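Long-range contacts in manganese lipoxygenase (Gaeumannomyces graminis, PDB 5FX8), which oxygenates linoleic and alpha-linolenic acids to 11S- and 13R-hydroperoxy fatty acids at a catalytic manganese centre: residues A[163-168]-A[245-250]; A[210-215]-A[235-240]; A[167-172]-A[393-398]. All coordinates share one frame; numbering follows the deposited sequence.

Contact 1: residues A[163-168]-A[245-250]; sequences LFSMER and NQFLPL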
loop_
_atom_site.group_PDB
_atom_site.type_symbol
_atom_site.label_atom_id
_atom_site.label_comp_id
_atom_site.label_asym_id
_atom_site.label_seq_id
_atom_site.Cartn_x
_atom_site.Cartn_y
_atom_site.Cartn_z
ATOM N N LEU A 163 19.374 -14.429 -6.929
ATOM C CA LEU A 163 18.131 -13.805 -6.525
ATOM C C LEU A 163 18.098 -13.563 -5.027
ATOM O O LEU A 163 17.486 -12.595 -4.577
ATOM C CB LEU A 163 16.955 -14.670 -6.963
ATOM C CG LEU A 163 15.516 -14.329 -6.577
ATOM C CD1 LEU A 163 14.605 -14.897 -7.607
ATOM C CD2 LEU A 163 15.135 -14.893 -5.230
ATOM N N PHE A 164 18.726 -14.427 -4.232
ATOM C CA PHE A 164 18.676 -14.241 -2.790
ATOM C C PHE A 164 19.557 -13.086 -2.351
ATOM O O PHE A 164 19.229 -12.373 -1.399
ATOM C CB PHE A 164 19.097 -15.511 -2.061
ATOM C CG PHE A 164 19.238 -15.317 -0.595
ATOM C CD1 PHE A 164 18.113 -15.181 0.207
ATOM C CD2 PHE A 164 20.486 -15.224 -0.018
ATOM C CE1 PHE A 164 18.234 -14.975 1.559
ATOM C CE2 PHE A 164 20.618 -15.023 1.321
ATOM C CZ PHE A 164 19.492 -14.904 2.119
ATOM N N SER A 165 20.693 -12.902 -3.003
ATOM C CA SER A 165 21.546 -11.784 -2.638
ATOM C C SER A 165 21.009 -10.469 -3.204
ATOM O O SER A 165 20.983 -9.451 -2.506
ATOM C CB SER A 165 22.963 -12.054 -3.114
ATOM O OG SER A 165 22.925 -12.307 -4.496
ATOM N N MET A 166 20.541 -10.475 -4.445
ATOM C CA MET A 166 20.077 -9.229 -5.046
ATOM C C MET A 166 18.849 -8.631 -4.354
ATOM O O MET A 166 18.631 -7.429 -4.472
ATOM C CB MET A 166 19.780 -9.442 -6.520
ATOM C CG MET A 166 21.010 -9.517 -7.362
ATOM S SD MET A 166 22.137 -8.201 -6.962
ATOM C CE MET A 166 21.592 -7.008 -8.159
ATOM N N GLU A 167 18.045 -9.425 -3.641
ATOM C CA GLU A 167 16.940 -8.859 -2.883
ATOM C C GLU A 167 17.398 -7.775 -1.912
ATOM O O GLU A 167 16.641 -6.842 -1.635
ATOM C CB GLU A 167 16.202 -9.963 -2.128
ATOM C CG GLU A 167 15.137 -10.691 -2.932
ATOM C CD GLU A 167 14.615 -11.962 -2.258
ATOM O OE1 GLU A 167 14.898 -12.199 -1.074
ATOM O OE2 GLU A 167 13.933 -12.759 -2.928
ATOM N N ARG A 168 18.618 -7.882 -1.378
ATOM C CA ARG A 168 19.143 -6.881 -0.461
ATOM C C ARG A 168 19.490 -5.575 -1.152
ATOM O O ARG A 168 19.864 -4.627 -0.474
ATOM C CB ARG A 168 20.392 -7.386 0.264
ATOM C CG ARG A 168 20.350 -8.809 0.746
ATOM C CD ARG A 168 19.082 -9.118 1.465
ATOM N NE ARG A 168 18.459 -10.318 0.948
ATOM C CZ ARG A 168 17.197 -10.629 1.149
ATOM N NH1 ARG A 168 16.445 -9.821 1.843
ATOM N NH2 ARG A 168 16.698 -11.742 0.662
ATOM N N ASN A 245 31.671 -10.649 -11.346
ATOM C CA ASN A 245 31.103 -9.318 -11.158
ATOM C C ASN A 245 29.649 -9.410 -10.694
ATOM O O ASN A 245 28.727 -8.858 -11.296
ATOM C CB ASN A 245 31.225 -8.501 -12.439
ATOM C CG ASN A 245 31.150 -7.027 -12.193
ATOM O OD1 ASN A 245 31.442 -6.543 -11.089
ATOM N ND2 ASN A 245 30.783 -6.285 -13.230
ATOM N N GLN A 246 29.453 -10.135 -9.609
ATOM C CA GLN A 246 28.118 -10.332 -9.091
ATOM C C GLN A 246 28.119 -10.274 -7.571
ATOM O O GLN A 246 29.044 -10.763 -6.923
ATOM C CB GLN A 246 27.555 -11.650 -9.579
ATOM C CG GLN A 246 27.078 -11.614 -11.006
ATOM C CD GLN A 246 26.408 -12.902 -11.356
ATOM O OE1 GLN A 246 26.765 -13.942 -10.813
ATOM N NE2 GLN A 246 25.419 -12.847 -12.249
ATOM N N PHE A 247 27.083 -9.638 -7.025
ATOM C CA PHE A 247 26.832 -9.586 -5.589
ATOM C C PHE A 247 26.192 -10.906 -5.159
ATOM O O PHE A 247 25.145 -11.290 -5.685
ATOM C CB PHE A 247 25.933 -8.388 -5.296
ATOM C CG PHE A 247 25.637 -8.182 -3.867
ATOM C CD1 PHE A 247 26.544 -7.583 -3.045
ATOM C CD2 PHE A 247 24.436 -8.574 -3.339
ATOM C CE1 PHE A 247 26.267 -7.402 -1.734
ATOM C CE2 PHE A 247 24.177 -8.379 -2.030
ATOM C CZ PHE A 247 25.099 -7.793 -1.235
ATOM N N LEU A 248 26.805 -11.608 -4.221
ATOM C CA LEU A 248 26.451 -13.000 -3.984
ATOM C C LEU A 248 26.371 -13.338 -2.500
ATOM O O LEU A 248 26.972 -12.664 -1.659
ATOM C CB LEU A 248 27.472 -13.928 -4.669
ATOM C CG LEU A 248 27.430 -14.107 -6.179
ATOM C CD1 LEU A 248 28.517 -15.048 -6.556
ATOM C CD2 LEU A 248 26.132 -14.685 -6.613
ATOM N N PRO A 249 25.640 -14.389 -2.149
ATOM C CA PRO A 249 25.633 -14.848 -0.762
ATOM C C PRO A 249 26.896 -15.609 -0.412
ATOM O O PRO A 249 27.451 -16.354 -1.220
ATOM C CB PRO A 249 24.412 -15.776 -0.709
ATOM C CG PRO A 249 24.293 -16.314 -2.046
ATOM C CD PRO A 249 24.755 -15.215 -2.993
ATOM N N LEU A 250 27.351 -15.404 0.819
ATOM C CA LEU A 250 28.513 -16.121 1.323
ATOM C C LEU A 250 28.139 -17.042 2.479
ATOM O O LEU A 250 28.265 -18.256 2.346
ATOM C CB LEU A 250 29.615 -15.126 1.719
ATOM C CG LEU A 250 31.036 -15.689 1.743
ATOM C CD1 LEU A 250 32.095 -14.615 1.588
ATOM C CD2 LEU A 250 31.291 -16.442 3.002
#
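S165 carries the polar part of this contact: its hydroxyl OG reaches the backbone O of F247 at 2.7 Å, approaching tilted 34° from the carbonyl plane. The torsion that puts OG there (chi1 56°) sets it between the backbone N and carbonyl carbon of S165, facing the strand. The S165 hydroxyl also has hydrogen-bond partners in the backbone O atoms of D161 and L162, one turn back. CB of the same serine rests against CD of P249 at 3.6 Å, which makes S165 the middle of the interface, with F247 and P249 flanking it along the strand. With CG anti to the backbone N (chi1 -178°), the F247 ring reaches the helix edge-on. Its CE2 lies 3.4 Å from O of S165, and CD2 meets CB of S165 at 3.8 Å. M166, its chain bent at chi2 and chi3, sends SD to within 4.1 Å of CB of F247; this is a Met-aromatic contact, with the sulfur 5.5 Å from the ring centroid in an oblique position. At the other end, CD2 of F164 touches CB of P249 at 4.0 Å, the proline coming to the edge of the ring. The arrangement is helix-on-sheet packing: the short helix 161-166 lies against strand 246-253, an inner strand of a small antiparallel sheet, and N245 and Q246 form a G1 beta bulge. Further out, R168 folds back on the helix, giving NE to O of F164 at 3.2 Å. Its NH2 forms a salt bridge with E167, while NH1 pairs with D282 on helix 268-305, whose F278 meets the F164 ring.

Contact 2: residues A[210-215]-A[235-240]; sequences GRLFLV and QGLFYL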
loop_
_atom_site.group_PDB
_atom_site.type_symbol
_atom_site.label_atom_id
_atom_site.label_comp_id
_atom_site.label_asym_id
_atom_site.label_seq_id
_atom_site.Cartn_x
_atom_site.Cartn_y
_atom_site.Cartn_z
ATOM N N GLY A 210 37.328 -4.371 0.603
ATOM C CA GLY A 210 36.036 -3.716 0.593
ATOM C C GLY A 210 34.986 -4.437 -0.213
ATOM O O GLY A 210 34.114 -3.790 -0.775
ATOM N N ARG A 211 35.054 -5.767 -0.292
ATOM C CA ARG A 211 34.111 -6.573 -1.054
ATOM C C ARG A 211 33.156 -7.385 -0.177
ATOM O O ARG A 211 32.395 -8.177 -0.715
ATOM C CB ARG A 211 34.863 -7.514 -1.996
ATOM C CG ARG A 211 35.930 -6.833 -2.794
ATOM C CD ARG A 211 36.626 -7.738 -3.774
ATOM N NE ARG A 211 35.942 -7.825 -5.055
ATOM C CZ ARG A 211 36.308 -7.199 -6.169
ATOM N NH1 ARG A 211 37.359 -6.413 -6.191
ATOM N NH2 ARG A 211 35.616 -7.365 -7.273
ATOM N N LEU A 212 33.168 -7.205 1.147
ATOM C CA LEU A 212 32.267 -7.904 2.059
ATOM C C LEU A 212 31.160 -6.980 2.552
ATOM O O LEU A 212 31.423 -5.847 2.951
ATOM C CB LEU A 212 33.012 -8.468 3.267
ATOM C CG LEU A 212 33.759 -9.794 3.177
ATOM C CD1 LEU A 212 34.082 -10.222 4.557
ATOM C CD2 LEU A 212 32.974 -10.866 2.488
ATOM N N PHE A 213 29.934 -7.494 2.563
ATOM C CA PHE A 213 28.737 -6.774 2.955
ATOM C C PHE A 213 27.970 -7.616 3.962
ATOM O O PHE A 213 28.020 -8.840 3.926
ATOM C CB PHE A 213 27.835 -6.482 1.763
ATOM C CG PHE A 213 28.481 -5.705 0.681
ATOM C CD1 PHE A 213 29.316 -6.321 -0.240
ATOM C CD2 PHE A 213 28.233 -4.355 0.548
ATOM C CE1 PHE A 213 29.899 -5.594 -1.242
ATOM C CE2 PHE A 213 28.815 -3.640 -0.457
ATOM C CZ PHE A 213 29.652 -4.267 -1.347
ATOM N N LEU A 214 27.237 -6.958 4.847
ATOM C CA LEU A 214 26.614 -7.626 5.979
ATOM C C LEU A 214 25.165 -7.214 6.108
ATOM O O LEU A 214 24.846 -6.038 5.976
ATOM C CB LEU A 214 27.329 -7.284 7.279
ATOM C CG LEU A 214 26.668 -7.751 8.578
ATOM C CD1 LEU A 214 26.548 -9.246 8.620
ATOM C CD2 LEU A 214 27.485 -7.299 9.728
ATOM N N VAL A 215 24.294 -8.174 6.387
ATOM C CA VAL A 215 22.961 -7.911 6.905
ATOM C C VAL A 215 22.889 -8.488 8.306
ATOM O O VAL A 215 23.098 -9.687 8.497
ATOM C CB VAL A 215 21.877 -8.524 6.023
ATOM C CG1 VAL A 215 20.505 -8.306 6.650
ATOM C CG2 VAL A 215 21.948 -7.928 4.668
ATOM N N GLN A 235 22.455 -13.385 10.707
ATOM C CA GLN A 235 23.380 -12.456 10.099
ATOM C C GLN A 235 23.740 -13.066 8.765
ATOM O O GLN A 235 24.108 -14.236 8.703
ATOM C CB GLN A 235 24.626 -12.264 10.949
ATOM C CG GLN A 235 24.374 -11.654 12.269
ATOM C CD GLN A 235 25.639 -11.487 13.033
ATOM O OE1 GLN A 235 25.995 -10.378 13.421
ATOM N NE2 GLN A 235 26.344 -12.579 13.250
ATOM N N GLY A 236 23.596 -12.290 7.699
ATOM C CA GLY A 236 23.952 -12.727 6.367
ATOM C C GLY A 236 25.189 -11.978 5.902
ATOM O O GLY A 236 25.265 -10.754 6.022
ATOM N N LEU A 237 26.152 -12.734 5.392
ATOM C CA LEU A 237 27.372 -12.194 4.823
ATOM C C LEU A 237 27.306 -12.345 3.313
ATOM O O LEU A 237 27.018 -13.433 2.804
ATOM C CB LEU A 237 28.581 -12.921 5.374
ATOM C CG LEU A 237 29.927 -12.236 5.367
ATOM C CD1 LEU A 237 29.841 -10.925 6.070
ATOM C CD2 LEU A 237 30.858 -13.153 6.106
ATOM N N PHE A 238 27.539 -11.245 2.605
ATOM C CA PHE A 238 27.491 -11.227 1.159
ATOM C C PHE A 238 28.800 -10.678 0.622
ATOM O O PHE A 238 29.537 -9.998 1.327
ATOM C CB PHE A 238 26.326 -10.409 0.680
ATOM C CG PHE A 238 25.024 -10.856 1.222
ATOM C CD1 PHE A 238 24.605 -10.467 2.476
ATOM C CD2 PHE A 238 24.195 -11.645 0.462
ATOM C CE1 PHE A 238 23.402 -10.874 2.955
ATOM C CE2 PHE A 238 22.996 -12.054 0.935
ATOM C CZ PHE A 238 22.591 -11.675 2.179
ATOM N N TYR A 239 29.113 -10.995 -0.626
ATOM C CA TYR A 239 30.351 -10.490 -1.191
ATOM C C TYR A 239 30.181 -10.163 -2.661
ATOM O O TYR A 239 29.306 -10.682 -3.342
ATOM C CB TYR A 239 31.521 -11.464 -1.012
ATOM C CG TYR A 239 31.619 -12.585 -2.010
ATOM C CD1 TYR A 239 30.679 -13.575 -2.039
ATOM C CD2 TYR A 239 32.692 -12.680 -2.870
ATOM C CE1 TYR A 239 30.772 -14.621 -2.912
ATOM C CE2 TYR A 239 32.801 -13.725 -3.762
ATOM C CZ TYR A 239 31.829 -14.694 -3.773
ATOM O OH TYR A 239 31.881 -15.754 -4.622
ATOM N N LEU A 240 31.026 -9.269 -3.143
ATOM C CA LEU A 240 31.101 -8.959 -4.558
ATOM C C LEU A 240 32.201 -9.817 -5.181
ATOM O O LEU A 240 33.364 -9.713 -4.790
ATOM C CB LEU A 240 31.358 -7.467 -4.746
ATOM C CG LEU A 240 31.272 -6.922 -6.167
ATOM C CD1 LEU A 240 30.006 -7.375 -6.858
ATOM C CD2 LEU A 240 31.323 -5.420 -6.107
#
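F213 and F238 form the central hydrogen-bonded pair of these two antiparallel strands. N of F213 bonds to O of F238, and N of F238 returns to O of F213 at 2.8 Å with a nearly straight N-H...O angle of 176°. Two residues on, at the next hydrogen-bonded pair, V215 N meets G236 O at 2.8 Å. Packing is close between V215 and F238: CG2 of V215 comes to 3.7 Å from CE1 of F238, a ring atom that also lies 3.9 Å from CA of G236. That methyl is set opposite the V215 carbonyl carbon across the CA-CB bond, which brings it to the phenylalanine. F213, on the same face, meets the ring of F247 edge-to-face. On the opposite face, CD2 of L212 lies across CB of Y239 at 3.8 Å, but CD1 of L214 and CD1 of L237 only brush each other at 4.5 Å. The end towards the partly exposed R211 is held by polar groups. Its backbone O takes the N-H of L240, and its NE gives a hydrogen bond to O of L240 at 3.2 Å, in the guanidinium plane but from above the carbonyl plane. Just before it, G210, with positive phi, ends helix 203-208 in a Schellman motif. This is a regular antiparallel beta ladder, its short strand axes at 153°, and with strands 177-178 and 246-253 on its two sides it lies inside the five-stranded sheet.

Contact 3: residues A[167-172]-A[393-398]; sequences ERLSSN and PHFPFY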
loop_
_atom_site.group_PDB
_atom_site.type_symbol
_atom_site.label_atom_id
_atom_site.label_comp_id
_atom_site.label_asym_id
_atom_site.label_seq_id
_atom_site.Cartn_x
_atom_site.Cartn_y
_atom_site.Cartn_z
ATOM N N GLU A 167 18.045 -9.425 -3.641
ATOM C CA GLU A 167 16.940 -8.859 -2.883
ATOM C C GLU A 167 17.398 -7.775 -1.912
ATOM O O GLU A 167 16.641 -6.842 -1.635
ATOM C CB GLU A 167 16.202 -9.963 -2.128
ATOM C CG GLU A 167 15.137 -10.691 -2.932
ATOM C CD GLU A 167 14.615 -11.962 -2.258
ATOM O OE1 GLU A 167 14.898 -12.199 -1.074
ATOM O OE2 GLU A 167 13.933 -12.759 -2.928
ATOM N N ARG A 168 18.618 -7.882 -1.378
ATOM C CA ARG A 168 19.143 -6.881 -0.461
ATOM C C ARG A 168 19.490 -5.575 -1.152
ATOM O O ARG A 168 19.864 -4.627 -0.474
ATOM C CB ARG A 168 20.392 -7.386 0.264
ATOM C CG ARG A 168 20.350 -8.809 0.746
ATOM C CD ARG A 168 19.082 -9.118 1.465
ATOM N NE ARG A 168 18.459 -10.318 0.948
ATOM C CZ ARG A 168 17.197 -10.629 1.149
ATOM N NH1 ARG A 168 16.445 -9.821 1.843
ATOM N NH2 ARG A 168 16.698 -11.742 0.662
ATOM N N LEU A 169 19.425 -5.514 -2.476
ATOM C CA LEU A 169 19.625 -4.286 -3.230
ATOM C C LEU A 169 18.349 -3.877 -3.969
ATOM O O LEU A 169 18.394 -3.023 -4.849
ATOM C CB LEU A 169 20.800 -4.429 -4.202
ATOM C CG LEU A 169 22.176 -4.678 -3.561
ATOM C CD1 LEU A 169 23.198 -5.176 -4.550
ATOM C CD2 LEU A 169 22.747 -3.458 -2.880
ATOM N N SER A 170 17.207 -4.460 -3.623
ATOM C CA SER A 170 15.974 -4.120 -4.316
ATOM C C SER A 170 14.757 -4.210 -3.401
ATOM O O SER A 170 14.273 -3.187 -2.925
ATOM C CB SER A 170 15.799 -5.018 -5.531
ATOM O OG SER A 170 15.860 -6.363 -5.166
ATOM N N SER A 171 14.263 -5.425 -3.147
ATOM C CA SER A 171 13.075 -5.619 -2.314
ATOM C C SER A 171 13.195 -4.955 -0.953
ATOM O O SER A 171 12.249 -4.328 -0.485
ATOM C CB SER A 171 12.838 -7.092 -2.116
ATOM O OG SER A 171 12.774 -7.672 -3.365
ATOM N N ASN A 172 14.302 -5.181 -0.251
ATOM C CA ASN A 172 14.559 -4.553 1.041
ATOM C C ASN A 172 15.983 -4.055 1.003
ATOM O O ASN A 172 16.910 -4.770 1.388
ATOM C CB ASN A 172 14.373 -5.495 2.224
ATOM C CG ASN A 172 14.813 -4.849 3.545
ATOM O OD1 ASN A 172 15.119 -3.647 3.587
ATOM N ND2 ASN A 172 14.833 -5.632 4.623
ATOM N N PRO A 393 27.993 -3.399 -9.292
ATOM C CA PRO A 393 27.549 -3.276 -10.684
ATOM C C PRO A 393 26.049 -3.062 -10.858
ATOM O O PRO A 393 25.641 -2.511 -11.882
ATOM C CB PRO A 393 28.028 -4.592 -11.322
ATOM C CG PRO A 393 28.400 -5.474 -10.217
ATOM C CD PRO A 393 28.780 -4.619 -9.069
ATOM N N HIS A 394 25.211 -3.449 -9.904
ATOM C CA HIS A 394 23.764 -3.368 -10.077
ATOM C C HIS A 394 23.120 -3.083 -8.736
ATOM O O HIS A 394 23.284 -3.858 -7.793
ATOM C CB HIS A 394 23.203 -4.661 -10.647
ATOM C CG HIS A 394 23.681 -4.967 -12.022
ATOM N ND1 HIS A 394 23.232 -4.282 -13.131
ATOM C CD2 HIS A 394 24.573 -5.878 -12.474
ATOM C CE1 HIS A 394 23.830 -4.759 -14.207
ATOM N NE2 HIS A 394 24.650 -5.723 -13.834
ATOM N N PHE A 395 22.392 -1.979 -8.660
ATOM C CA PHE A 395 21.681 -1.565 -7.452
ATOM C C PHE A 395 20.318 -1.075 -7.919
ATOM O O PHE A 395 20.084 0.129 -8.066
ATOM C CB PHE A 395 22.472 -0.496 -6.701
ATOM C CG PHE A 395 22.022 -0.258 -5.289
ATOM C CD1 PHE A 395 20.828 -0.764 -4.816
ATOM C CD2 PHE A 395 22.791 0.509 -4.445
ATOM C CE1 PHE A 395 20.430 -0.520 -3.558
ATOM C CE2 PHE A 395 22.394 0.749 -3.168
ATOM C CZ PHE A 395 21.220 0.244 -2.721
ATOM N N PRO A 396 19.397 -1.998 -8.203
ATOM C CA PRO A 396 18.142 -1.593 -8.851
ATOM C C PRO A 396 17.318 -0.629 -8.029
ATOM O O PRO A 396 16.707 0.283 -8.595
ATOM C CB PRO A 396 17.429 -2.929 -9.067
ATOM C CG PRO A 396 18.476 -3.880 -9.139
ATOM C CD PRO A 396 19.537 -3.456 -8.194
ATOM N N PHE A 397 17.307 -0.774 -6.710
ATOM C CA PHE A 397 16.605 0.208 -5.902
ATOM C C PHE A 397 17.198 1.592 -6.082
ATOM O O PHE A 397 16.469 2.559 -6.235
ATOM C CB PHE A 397 16.625 -0.196 -4.440
ATOM C CG PHE A 397 16.304 0.909 -3.520
ATOM C CD1 PHE A 397 14.996 1.248 -3.256
ATOM C CD2 PHE A 397 17.302 1.620 -2.914
ATOM C CE1 PHE A 397 14.710 2.254 -2.412
ATOM C CE2 PHE A 397 17.008 2.633 -2.075
ATOM C CZ PHE A 397 15.714 2.947 -1.823
ATOM N N TYR A 398 18.518 1.708 -6.058
ATOM C CA TYR A 398 19.151 3.003 -6.218
ATOM C C TYR A 398 18.846 3.603 -7.585
ATOM O O TYR A 398 18.649 4.810 -7.705
ATOM C CB TYR A 398 20.650 2.848 -5.999
ATOM C CG TYR A 398 21.452 4.098 -6.057
ATOM C CD1 TYR A 398 20.913 5.309 -5.676
ATOM C CD2 TYR A 398 22.758 4.070 -6.498
ATOM C CE1 TYR A 398 21.639 6.429 -5.724
ATOM C CE2 TYR A 398 23.489 5.192 -6.555
ATOM C CZ TYR A 398 22.930 6.369 -6.168
ATOM O OH TYR A 398 23.658 7.518 -6.226
#
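L169 meets F395 through an apolar CH-pi contact. Methyl CD2 of L169 sits over the middle of one face of the F395 ring, 3.8 Å from its centroid and 11° off the normal, and the two side chains cross at about a right angle. CB of L169 reaches CD1 of F395 at 3.7 Å, while CB of Y398 lies over the opposite face of the ring, toward its rim, leaving the phenyl sandwiched. The F395 side chain turns to the leucine with CG anti to its backbone N (chi1 -165°). The other methyl, CD1 of L169, contacts the backbone O of H394 at 3.5 Å. Weaker packing adds CB of S170 against CB of P396, at 4.4 Å.

The polar link is one backbone hydrogen bond, F397 N to L169 O, 3.1 Å long and lying in the carbonyl plane. That oxygen also lies at the edge of the F395 ring. F395 is the N-cap residue of helix 396-420, so the donor comes from the first turn of the helix. Within 167-172 the loop is folded over E167 O, which accepts from N of S170 and N of N172 from opposite faces of its plane; OG of S170 turns back to O of M166. OH of Y398 bonds to L235 N of the neighbouring zonadhesin chain.

Outward, F397 packs on W472 and V480 of helix 460-481, its side chain about 10 Å from that of the manganese ligand H478. F395 and Y398 lean on helix 374-380, and N172 meets helices 268-305 and 460-481.

Contacts 1 and 3 start from the same piece of chain, sharing E167 and R168, and lie about 9 Å apart between centres. Contact 2 is also about 9 Å from contact 1 between centres, but about 14 Å from contact 3. In sequence, helix 161-166 and its following loop come first, then strands 212-216, 235-241 and 246-253, and finally the start of helix 396-420. Contacts 1 and 2 meet in one antiparallel sheet, where strands 235-241 and 246-253 are neighbours. The segment 163-172 thus joins this sheet to a helix that packs beside helix 460-481, which carries the manganese ligand H478; of its two links, the one between 167-172 and 393-398 spans over 200 residues.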